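Local atomic coordinates of putative oxygenase (Streptomyces viridochromogenes Tue57, PDB entry 4XAA), a protein that is probably an iron- and 2-oxoglutarate-dependent oxygenase, taking part in the oxidative cyclizations of orthosomycin biosynthesis. Residues A[8-11]-A[12-16]; A[88-91]-A[92-96]; A[112-116]-A[117-121]. All coordinates share one frame; numbering follows the deposited sequence.

Contact 1: A[8-11]-A[12-16]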
ATOM      1  N   ARG A   8     -14.697  10.401  -7.946  1.00 44.54           N
ATOM      2  CA  ARG A   8     -13.354  10.320  -8.499  1.00 43.95           C
ATOM      3  C   ARG A   8     -12.657  11.672  -8.557  1.00 43.08           C
ATOM      4  O   ARG A   8     -11.512  11.797  -8.141  1.00 45.69           O
ATOM      5  CB  ARG A   8     -13.415   9.707  -9.892  1.00 40.23           C
ATOM      6  CG  ARG A   8     -12.102   9.635 -10.616  1.00 47.51           C
ATOM      7  CD  ARG A   8     -11.076   8.779  -9.889  1.00 46.89           C
ATOM      8  NE  ARG A   8     -11.571   7.488  -9.406  1.00 46.07           N
ATOM      9  CZ  ARG A   8     -11.674   6.390 -10.150  1.00 45.08           C
ATOM     10  NH1 ARG A   8     -11.355   6.435 -11.432  1.00 39.06           N
ATOM     11  NH2 ARG A   8     -12.108   5.249  -9.610  1.00 42.13           N
ATOM     12  N   ALA A   9     -13.344  12.685  -9.061  1.00 38.99           N
ATOM     13  CA  ALA A   9     -12.725  13.991  -9.213  1.00 40.60           C
ATOM     14  C   ALA A   9     -12.284  14.577  -7.859  1.00 44.45           C
ATOM     15  O   ALA A   9     -11.162  15.072  -7.734  1.00 43.32           O
ATOM     16  CB  ALA A   9     -13.673  14.941  -9.924  1.00 38.06           C
ATOM     17  N   ALA A  10     -13.165  14.520  -6.860  1.00 41.20           N
ATOM     18  CA  ALA A  10     -12.827  14.956  -5.508  1.00 44.32           C
ATOM     19  C   ALA A  10     -11.705  14.119  -4.895  1.00 44.93           C
ATOM     20  O   ALA A  10     -10.905  14.624  -4.102  1.00 48.67           O
ATOM     21  CB  ALA A  10     -14.037  14.903  -4.619  1.00 43.29           C
ATOM     22  N   ALA A  11     -11.658  12.841  -5.255  1.00 39.01           N
ATOM     23  CA  ALA A  11     -10.631  11.953  -4.761  1.00 36.75           C
ATOM     24  C   ALA A  11      -9.272  12.340  -5.354  1.00 44.65           C
ATOM     25  O   ALA A  11      -8.248  12.336  -4.654  1.00 42.36           O
ATOM     26  CB  ALA A  11     -10.975  10.529  -5.074  1.00 33.08           C
ATOM     27  N   ILE A  12      -9.265  12.710  -6.633  1.00 43.84           N
ATOM     28  CA  ILE A  12      -8.034  13.174  -7.264  1.00 41.69           C
ATOM     29  C   ILE A  12      -7.619  14.499  -6.635  1.00 42.80           C
ATOM     30  O   ILE A  12      -6.438  14.752  -6.417  1.00 42.99           O
ATOM     31  CB  ILE A  12      -8.184  13.325  -8.796  1.00 38.22           C
ATOM     32  CG1 ILE A  12      -8.229  11.949  -9.453  1.00 40.75           C
ATOM     33  CG2 ILE A  12      -7.018  14.115  -9.387  1.00 39.72           C
ATOM     34  CD1 ILE A  12      -8.604  11.986 -10.931  1.00 41.00           C
ATOM     35  N   GLU A  13      -8.600  15.332  -6.317  1.00 45.62           N
ATOM     36  CA  GLU A  13      -8.319  16.606  -5.683  1.00 45.61           C
ATOM     37  C   GLU A  13      -7.724  16.397  -4.297  1.00 43.91           C
ATOM     38  O   GLU A  13      -6.785  17.086  -3.916  1.00 44.32           O
ATOM     39  CB  GLU A  13      -9.583  17.458  -5.594  1.00 52.67           C
ATOM     40  CG  GLU A  13      -9.310  18.883  -5.137  1.00 60.97           C
ATOM     41  CD  GLU A  13      -8.435  19.650  -6.120  1.00 66.92           C
ATOM     42  OE1 GLU A  13      -8.730  19.609  -7.335  1.00 73.75           O
ATOM     43  OE2 GLU A  13      -7.458  20.293  -5.681  1.00 63.03           O
ATOM     44  N   ARG A  14      -8.251  15.429  -3.555  1.00 43.03           N
ATOM     45  CA  ARG A  14      -7.711  15.136  -2.232  1.00 43.69           C
ATOM     46  C   ARG A  14      -6.305  14.545  -2.333  1.00 45.69           C
ATOM     47  O   ARG A  14      -5.456  14.791  -1.469  1.00 48.62           O
ATOM     48  CB  ARG A  14      -8.623  14.182  -1.459  1.00 48.53           C
ATOM     49  CG  ARG A  14      -9.919  14.809  -0.967  1.00 52.54           C
ATOM     50  CD  ARG A  14     -10.605  13.968   0.112  1.00 53.33           C
ATOM     51  NE  ARG A  14     -10.608  12.555  -0.247  1.00 55.55           N
ATOM     52  CZ  ARG A  14     -11.534  11.974  -1.003  1.00 55.06           C
ATOM     53  NH1 ARG A  14     -12.552  12.697  -1.471  1.00 50.94           N
ATOM     54  NH2 ARG A  14     -11.441  10.671  -1.279  1.00 46.68           N
ATOM     55  N   PHE A  15      -6.061  13.757  -3.377  1.00 45.97           N
ATOM     56  CA  PHE A  15      -4.720  13.230  -3.622  1.00 46.16           C
ATOM     57  C   PHE A  15      -3.760  14.388  -3.810  1.00 45.12           C
ATOM     58  O   PHE A  15      -2.680  14.409  -3.247  1.00 45.25           O
ATOM     59  CB  PHE A  15      -4.691  12.320  -4.853  1.00 37.24           C
ATOM     60  CG  PHE A  15      -3.308  11.924  -5.277  1.00 40.12           C
ATOM     61  CD1 PHE A  15      -2.554  11.039  -4.508  1.00 41.29           C
ATOM     62  CD2 PHE A  15      -2.758  12.415  -6.454  1.00 44.01           C
ATOM     63  CE1 PHE A  15      -1.265  10.664  -4.904  1.00 40.43           C
ATOM     64  CE2 PHE A  15      -1.458  12.035  -6.863  1.00 40.19           C
ATOM     65  CZ  PHE A  15      -0.719  11.167  -6.088  1.00 35.64           C
ATOM     66  N   ARG A  16      -4.178  15.359  -4.605  1.00 47.53           N
ATOM     67  CA  ARG A  16      -3.318  16.466  -4.964  1.00 51.13           C
ATOM     68  C   ARG A  16      -3.047  17.342  -3.744  1.00 46.45           C
ATOM     69  O   ARG A  16      -1.963  17.886  -3.571  1.00 45.80           O
ATOM     70  CB  ARG A  16      -3.963  17.279  -6.091  1.00 49.40           C
ATOM     71  CG  ARG A  16      -2.988  18.142  -6.845  1.00 54.35           C
ATOM     72  CD  ARG A  16      -3.712  19.127  -7.756  1.00 55.17           C
ATOM     73  NE  ARG A  16      -4.613  20.012  -7.025  1.00 62.72           N
ATOM     74  CZ  ARG A  16      -4.230  20.903  -6.111  1.00 65.48           C
ATOM     75  NH1 ARG A  16      -2.949  21.032  -5.780  1.00 72.00           N
ATOM     76  NH2 ARG A  16      -5.137  21.665  -5.512  1.00 65.72           N
TER
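The guanidinium group of Arg14 folds back over the preceding turn and lies with one face above Ala11, whose CA sits 3.6 Å from the guanidinium plane and is offset toward its rim. Ala10 O lies over the same face, and the two alanine methyls come near the nitrogens, Ala11 CB within 3.8 Å of Arg14 NH2 and Ala10 CB 4.1 Å from Arg14 NH1. The chain reaches them because CG stands beside the backbone N of Arg14 (chi1 -72°) and a later bend at chi3 turns the group back along the helix. On another flank, Arg8 and Ile12 meet through aliphatic carbon alone: CD of Arg8 approaches CD1 of Ile12 at 4.2 Å, the two chains crossing at a slant. Ile12 holds CG1 against the carbonyl oxygen of Arg8, 3.5 Å away. These contacts are the i to i+4 and i to i+3 spacings of an amphipathic alpha helix, the N-terminal helix 8-18 of this double-stranded beta-helix protein. Its frame is the unbroken row of bonds from Ile12 N to Arg8 O, Glu13 N to Ala9 O, Arg14 N to Ala10 O and Phe15 N to Ala11 O. Alanine suits this frame, as it favours helix and keeps the surface low where arginine lies across it. Farther along, Arg16 NH2 grips Glu13 OE2 at 2.7 Å in a salt bridge one turn long, and the same carboxylate oxygen also pairs with Arg17. Outside these turns, Ala11 and Ile12 rest on Phe99 of helix 90-100. Phe15, buried and aromatic, drops instead onto Val189 and Asp191 of strand 186-191, and Asp7 OD1 accepts a hydrogen bond from the Ala10 amide in the first turn.

Contact 2: A[88-91]-A[92-96]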
ATOM      1  N   HIS A  88      -1.499  -6.680 -13.562  1.00 41.60           N
ATOM      2  CA  HIS A  88      -1.220  -5.918 -14.768  1.00 41.96           C
ATOM      3  C   HIS A  88      -2.468  -5.534 -15.534  1.00 43.54           C
ATOM      4  O   HIS A  88      -2.387  -5.162 -16.708  1.00 47.00           O
ATOM      5  CB  HIS A  88      -0.269  -6.725 -15.635  1.00 35.99           C
ATOM      6  CG  HIS A  88       0.863  -7.310 -14.850  1.00 42.40           C
ATOM      7  ND1 HIS A  88       1.824  -6.530 -14.241  1.00 32.27           N
ATOM      8  CD2 HIS A  88       1.162  -8.592 -14.530  1.00 42.06           C
ATOM      9  CE1 HIS A  88       2.675  -7.308 -13.598  1.00 38.45           C
ATOM     10  NE2 HIS A  88       2.298  -8.562 -13.757  1.00 39.48           N
ATOM     11  N   ARG A  89      -3.616  -5.629 -14.865  1.00 41.42           N
ATOM     12  CA  ARG A  89      -4.855  -5.089 -15.410  1.00 48.68           C
ATOM     13  C   ARG A  89      -4.597  -3.633 -15.749  1.00 46.04           C
ATOM     14  O   ARG A  89      -3.905  -2.925 -15.021  1.00 42.77           O
ATOM     15  CB  ARG A  89      -6.030  -5.212 -14.426  1.00 45.13           C
ATOM     16  CG  ARG A  89      -6.471  -6.632 -14.112  1.00 46.36           C
ATOM     17  CD  ARG A  89      -7.076  -7.325 -15.328  1.00 52.22           C
ATOM     18  NE  ARG A  89      -8.270  -6.636 -15.807  1.00 57.52           N
ATOM     19  CZ  ARG A  89      -8.629  -6.580 -17.084  1.00 67.32           C
ATOM     20  NH1 ARG A  89      -7.884  -7.180 -18.004  1.00 74.69           N
ATOM     21  NH2 ARG A  89      -9.729  -5.926 -17.447  1.00 68.73           N
ATOM     22  N   GLU A  90      -5.147  -3.201 -16.866  1.00 45.95           N
ATOM     23  CA  GLU A  90      -4.900  -1.869 -17.380  1.00 49.12           C
ATOM     24  C   GLU A  90      -5.563  -0.771 -16.545  1.00 47.29           C
ATOM     25  O   GLU A  90      -5.118   0.376 -16.563  1.00 47.55           O
ATOM     26  CB  GLU A  90      -5.391  -1.785 -18.822  1.00 53.23           C
ATOM     27  CG  GLU A  90      -6.829  -2.282 -18.998  1.00 54.87           C
ATOM     28  CD  GLU A  90      -6.930  -3.790 -19.297  1.00 69.52           C
ATOM     29  OE1 GLU A  90      -6.032  -4.577 -18.885  1.00 62.05           O
ATOM     30  OE2 GLU A  90      -7.919  -4.183 -19.956  1.00 70.60           O
ATOM     31  N   GLU A  91      -6.628  -1.114 -15.828  1.00 45.70           N
ATOM     32  CA  GLU A  91      -7.330  -0.124 -15.028  1.00 43.00           C
ATOM     33  C   GLU A  91      -6.424   0.474 -13.947  1.00 44.26           C
ATOM     34  O   GLU A  91      -6.596   1.632 -13.541  1.00 46.44           O
ATOM     35  CB  GLU A  91      -8.573  -0.737 -14.385  1.00 51.73           C
ATOM     36  CG  GLU A  91      -9.626  -1.224 -15.372  1.00 52.85           C
ATOM     37  CD  GLU A  91      -9.386  -2.658 -15.810  1.00 59.08           C
ATOM     38  OE1 GLU A  91      -8.225  -3.124 -15.699  1.00 53.41           O
ATOM     39  OE2 GLU A  91     -10.359  -3.315 -16.258  1.00 59.83           O
ATOM     40  N   LEU A  92      -5.456  -0.309 -13.490  1.00 41.03           N
ATOM     41  CA  LEU A  92      -4.610   0.115 -12.383  1.00 42.87           C
ATOM     42  C   LEU A  92      -3.708   1.259 -12.794  1.00 40.57           C
ATOM     43  O   LEU A  92      -3.688   2.298 -12.142  1.00 41.20           O
ATOM     44  CB  LEU A  92      -3.786  -1.053 -11.865  1.00 39.26           C
ATOM     45  CG  LEU A  92      -4.682  -2.140 -11.272  1.00 40.10           C
ATOM     46  CD1 LEU A  92      -3.862  -3.348 -10.838  1.00 42.79           C
ATOM     47  CD2 LEU A  92      -5.486  -1.591 -10.119  1.00 34.79           C
ATOM     48  N   ALA A  93      -2.993   1.087 -13.899  1.00 44.55           N
ATOM     49  CA  ALA A  93      -2.077   2.127 -14.349  1.00 41.15           C
ATOM     50  C   ALA A  93      -2.858   3.331 -14.848  1.00 37.25           C
ATOM     51  O   ALA A  93      -2.414   4.464 -14.712  1.00 39.29           O
ATOM     52  CB  ALA A  93      -1.159   1.600 -15.420  1.00 36.79           C
ATOM     53  N   GLN A  94      -4.035   3.083 -15.412  1.00 38.48           N
ATOM     54  CA  GLN A  94      -4.915   4.174 -15.830  1.00 36.69           C
ATOM     55  C   GLN A  94      -5.438   4.978 -14.630  1.00 37.08           C
ATOM     56  O   GLN A  94      -5.510   6.202 -14.682  1.00 35.76           O
ATOM     57  CB  GLN A  94      -6.074   3.623 -16.675  1.00 43.51           C
ATOM     58  CG  GLN A  94      -5.638   3.189 -18.090  1.00 38.94           C
ATOM     59  CD  GLN A  94      -6.652   2.307 -18.803  1.00 46.23           C
ATOM     60  OE1 GLN A  94      -7.710   1.968 -18.256  1.00 44.21           O
ATOM     61  NE2 GLN A  94      -6.325   1.917 -20.030  1.00 38.82           N
ATOM     62  N   LEU A  95      -5.778   4.305 -13.539  1.00 36.23           N
ATOM     63  CA  LEU A  95      -6.102   5.026 -12.314  1.00 36.42           C
ATOM     64  C   LEU A  95      -4.942   5.908 -11.843  1.00 41.50           C
ATOM     65  O   LEU A  95      -5.137   7.078 -11.499  1.00 38.91           O
ATOM     66  CB  LEU A  95      -6.471   4.063 -11.190  1.00 40.40           C
ATOM     67  CG  LEU A  95      -6.892   4.781  -9.909  1.00 42.53           C
ATOM     68  CD1 LEU A  95      -8.306   5.331 -10.084  1.00 44.97           C
ATOM     69  CD2 LEU A  95      -6.823   3.864  -8.703  1.00 41.36           C
ATOM     70  N   ALA A  96      -3.739   5.334 -11.821  1.00 36.83           N
ATOM     71  CA  ALA A  96      -2.567   6.045 -11.348  1.00 35.50           C
ATOM     72  C   ALA A  96      -2.238   7.212 -12.266  1.00 36.45           C
ATOM     73  O   ALA A  96      -1.942   8.301 -11.794  1.00 41.83           O
ATOM     74  CB  ALA A  96      -1.380   5.104 -11.233  1.00 39.28           C
TER
HETATM   75  O   HOH W   1      -1.802  -1.477 -14.756  1.00 42.34           O
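Gln94 leans back over Glu90 because its CG stands beside its own backbone N, opposite the carbonyl carbon (chi1 -73°), and the chain then runs on extended. This carries Gln94 CG to 3.2 Å from the carbonyl oxygen of Glu90 and NE2 to 4.0 Å from Glu90 CB, so the amide touches its neighbour by van der Waals contact. Glu90 takes the crowded rotamer, with CG between backbone N and carbonyl carbon (chi1 51°), and a bend at chi2 swings its carboxylate back toward Arg89. Glu91 also bends at chi2 (88°) to reach the same guanidinium. The result is a network of three charges: Arg89 NH2 makes a weak hydrogen bond and salt bridge to Glu91 OE2 at 2.9 Å, whereas Glu90 OE1 lies well out of the guanidinium plane, 3.3 Å from NH1, and is held by charge alone. Two acidic residues suit the start of a helix, where the helix dipole would probably favour them. The backbone is less regular at this end. Leu92 N bonds only weakly to Arg89 O, and one water fills the step that follows, donating to Arg89 O at 2.6 Å and accepting from Ala93 N at 3.0 Å. Ordinary i to i+4 bonds then take over, Gln94 N to Glu90 O and Leu95 N to Glu91 O. Leu92, Leu95 and Ala96 turn their apolar side chains to the sheet, on Ile141, Leu139, Cys137 and Tyr214, while the polar groups of Glu90 and Gln94 stay at the exposed surface. Such a hydrated first turn, charged on one flank and leucine-lined on the other, opens an amphipathic helix packed on the outside of the larger sheet of a double-stranded beta-helix fold.

Contact 3: A[112-116]-A[117-121]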
ATOM      1  N   VAL A 112       2.127  -6.290   1.164  1.00 41.65           N
ATOM      2  CA  VAL A 112       2.337  -5.990   2.566  1.00 48.69           C
ATOM      3  C   VAL A 112       1.179  -6.573   3.380  1.00 50.15           C
ATOM      4  O   VAL A 112       0.047  -6.736   2.882  1.00 39.83           O
ATOM      5  CB  VAL A 112       2.491  -4.487   2.806  1.00 48.45           C
ATOM      6  CG1 VAL A 112       3.310  -3.880   1.674  1.00 43.71           C
ATOM      7  CG2 VAL A 112       1.146  -3.822   2.893  1.00 48.26           C
ATOM      8  N   LEU A 113       1.498  -6.916   4.627  1.00 45.03           N
ATOM      9  CA  LEU A 113       0.697  -7.841   5.419  1.00 44.53           C
ATOM     10  C   LEU A 113       0.687  -7.496   6.873  1.00 45.17           C
ATOM     11  O   LEU A 113       1.745  -7.210   7.448  1.00 43.95           O
ATOM     12  CB  LEU A 113       1.241  -9.266   5.320  1.00 48.80           C
ATOM     13  CG  LEU A 113       1.647  -9.768   3.956  1.00 46.09           C
ATOM     14  CD1 LEU A 113       2.485 -10.974   4.126  1.00 43.85           C
ATOM     15  CD2 LEU A 113       0.367 -10.091   3.235  1.00 51.37           C
ATOM     16  N   LYS A 114      -0.499  -7.584   7.467  1.00 43.88           N
ATOM     17  CA  LYS A 114      -0.648  -7.614   8.910  1.00 45.45           C
ATOM     18  C   LYS A 114      -1.179  -8.979   9.318  1.00 45.61           C
ATOM     19  O   LYS A 114      -2.353  -9.256   9.103  1.00 45.47           O
ATOM     20  CB  LYS A 114      -1.601  -6.522   9.387  1.00 46.05           C
ATOM     21  CG  LYS A 114      -1.254  -5.116   8.932  1.00 46.66           C
ATOM     22  CD  LYS A 114       0.022  -4.589   9.590  1.00 51.85           C
ATOM     23  CE  LYS A 114       0.320  -3.171   9.098  1.00 50.73           C
ATOM     24  NZ  LYS A 114       1.173  -2.417  10.049  1.00 50.07           N
ATOM     25  N   GLU A 115      -0.314  -9.834   9.873  1.00 48.46           N
ATOM     26  CA  GLU A 115      -0.744 -11.100  10.484  1.00 47.55           C
ATOM     27  C   GLU A 115      -1.727 -10.780  11.607  1.00 47.37           C
ATOM     28  O   GLU A 115      -1.665  -9.704  12.195  1.00 47.17           O
ATOM     29  CB  GLU A 115       0.438 -11.901  11.068  1.00 48.89           C
ATOM     30  CG  GLU A 115       1.515 -12.383  10.095  1.00 47.97           C
ATOM     31  CD  GLU A 115       2.268 -13.609  10.617  1.00 47.69           C
ATOM     32  OE1 GLU A 115       3.149 -14.130   9.905  1.00 47.40           O
ATOM     33  OE2 GLU A 115       1.976 -14.067  11.740  1.00 51.50           O
ATOM     34  N   PRO A 116      -2.630 -11.715  11.918  1.00 47.73           N
ATOM     35  CA  PRO A 116      -3.507 -11.501  13.068  1.00 50.91           C
ATOM     36  C   PRO A 116      -2.693 -11.428  14.342  1.00 49.78           C
ATOM     37  O   PRO A 116      -1.685 -12.120  14.417  1.00 52.09           O
ATOM     38  CB  PRO A 116      -4.411 -12.733  13.057  1.00 50.42           C
ATOM     39  CG  PRO A 116      -4.413 -13.180  11.649  1.00 52.65           C
ATOM     40  CD  PRO A 116      -3.001 -12.923  11.171  1.00 52.10           C
ATOM     41  N   TYR A 117      -3.087 -10.560  15.273  1.00 50.08           N
ATOM     42  CA  TYR A 117      -2.519 -10.508  16.626  1.00 50.26           C
ATOM     43  C   TYR A 117      -1.076 -10.003  16.738  1.00 51.04           C
ATOM     44  O   TYR A 117      -0.748  -9.264  17.664  1.00 49.37           O
ATOM     45  CB  TYR A 117      -2.600 -11.893  17.257  1.00 46.24           C
ATOM     46  CG  TYR A 117      -3.999 -12.423  17.330  1.00 52.49           C
ATOM     47  CD1 TYR A 117      -5.008 -11.676  17.943  1.00 50.81           C
ATOM     48  CD2 TYR A 117      -4.327 -13.654  16.783  1.00 46.36           C
ATOM     49  CE1 TYR A 117      -6.290 -12.144  18.032  1.00 45.90           C
ATOM     50  CE2 TYR A 117      -5.622 -14.133  16.859  1.00 51.62           C
ATOM     51  CZ  TYR A 117      -6.603 -13.371  17.490  1.00 51.15           C
ATOM     52  OH  TYR A 117      -7.907 -13.828  17.574  1.00 54.13           O
ATOM     53  N   ARG A 118      -0.223 -10.397  15.799  1.00 50.23           N
ATOM     54  CA  ARG A 118       1.217 -10.245  15.985  1.00 50.83           C
ATOM     55  C   ARG A 118       1.867  -9.165  15.124  1.00 50.33           C
ATOM     56  O   ARG A 118       3.087  -8.998  15.156  1.00 52.76           O
ATOM     57  CB  ARG A 118       1.914 -11.582  15.714  1.00 50.37           C
ATOM     58  CG  ARG A 118       1.429 -12.716  16.594  1.00 53.08           C
ATOM     59  CD  ARG A 118       2.397 -13.869  16.564  1.00 53.47           C
ATOM     60  NE  ARG A 118       2.630 -14.335  15.202  1.00 59.74           N
ATOM     61  CZ  ARG A 118       3.728 -14.975  14.812  1.00 58.68           C
ATOM     62  NH1 ARG A 118       4.696 -15.212  15.683  1.00 63.14           N
ATOM     63  NH2 ARG A 118       3.867 -15.362  13.554  1.00 53.45           N
ATOM     64  N   ALA A 119       1.073  -8.429  14.356  1.00 48.68           N
ATOM     65  CA  ALA A 119       1.658  -7.509  13.391  1.00 46.84           C
ATOM     66  C   ALA A 119       2.263  -6.301  14.076  1.00 44.32           C
ATOM     67  O   ALA A 119       1.667  -5.717  14.969  1.00 48.87           O
ATOM     68  CB  ALA A 119       0.627  -7.073  12.369  1.00 51.00           C
ATOM     69  N   ALA A 120       3.460  -5.939  13.642  1.00 45.72           N
ATOM     70  CA  ALA A 120       4.137  -4.756  14.145  1.00 45.63           C
ATOM     71  C   ALA A 120       3.634  -3.529  13.420  1.00 45.93           C
ATOM     72  O   ALA A 120       2.967  -3.633  12.393  1.00 53.10           O
ATOM     73  CB  ALA A 120       5.633  -4.882  13.966  1.00 42.62           C
ATOM     74  N   GLU A 121       3.961  -2.360  13.940  1.00 40.99           N
ATOM     75  CA  GLU A 121       3.705  -1.153  13.194  1.00 42.46           C
ATOM     76  C   GLU A 121       4.702  -1.059  12.049  1.00 49.13           C
ATOM     77  O   GLU A 121       5.745  -1.726  12.054  1.00 45.48           O
ATOM     78  CB  GLU A 121       3.803   0.080  14.096  1.00 48.30           C
ATOM     79  CG  GLU A 121       5.192   0.347  14.672  1.00 54.04           C
ATOM     80  CD  GLU A 121       5.317   1.740  15.278  1.00 60.68           C
ATOM     81  OE1 GLU A 121       5.775   1.858  16.435  1.00 62.35           O
ATOM     82  OE2 GLU A 121       4.961   2.724  14.591  1.00 63.86           O
TER
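The methyl group of Ala119 is pressed against Lys114, its CB 3.8 Å from Lys114 CB and also near CD, and it lies 3.5 Å from the carbonyl oxygen of Glu115. Alanine suits this buried spot, where the chain doubles back and the two CA atoms of Lys114 and Ala119 are only 5.0 Å apart. Bent at chi2 (-69°), the lysine passes over the methyl and brings NZ to 3.2 Å from Ala120 O, in the plane of that carbonyl. Ser198 OG and Gly199 O take further bonds, so three oxygens satisfy the ammonium of a largely buried side chain. Beside this close-packed corner, Glu115 and Arg118 lie side by side and point the same way. Arg118 NH2 meets Glu115 OE2 at 2.9 Å on its syn side, close to the guanidinium plane, although the two flat groups are turned 44° apart. Arg66 pairs with the other oxygen, Glu115 OE1, and gives its backbone O to Arg118 NH1. The backbone is tight at the tip as well: Tyr117 adopts a positive phi of 70° and Arg118 N bonds to Pro116 O at 2.6 Å, the pattern of a classic gamma turn. That carbonyl is approached from above its plane, as so tight a turn requires. Proline suits the corner by fixing its own phi, and its CB touches Tyr117 CD2 at 3.8 Å. The looser side belongs to side chains: Tyr117 and Glu121 are exposed, and Glu121 starts away from the other segment. A buried cation held by carbonyls and a hydroxyl, together with a carboxylate shared between two arginines, implies that this turn is fixed by polar bonding and charge more than by apolar bulk, with the lysine's positive charge probably steadied by the oxygens around it.

From the N terminus, contact 1 forms within helix 8-18 before the first strand, contact 2 opens helix 90-100, and contact 3 turns the chain from strand 105-114 into strand 122-125. They follow in series, none nesting or crossing; only contact 3 closes a loop, the other two spanning successive helical turns. Contacts 1 and 2 meet where Arg8 NH1 packs against Leu95 CD1 at 3.5 Å, joining the two helices on one side of the larger sheet. Contact 3 lies across the chain's centre, about 27 Å between centres from contact 2, and leads into the strand carrying His125, which binds nickel with Asp127 and His196.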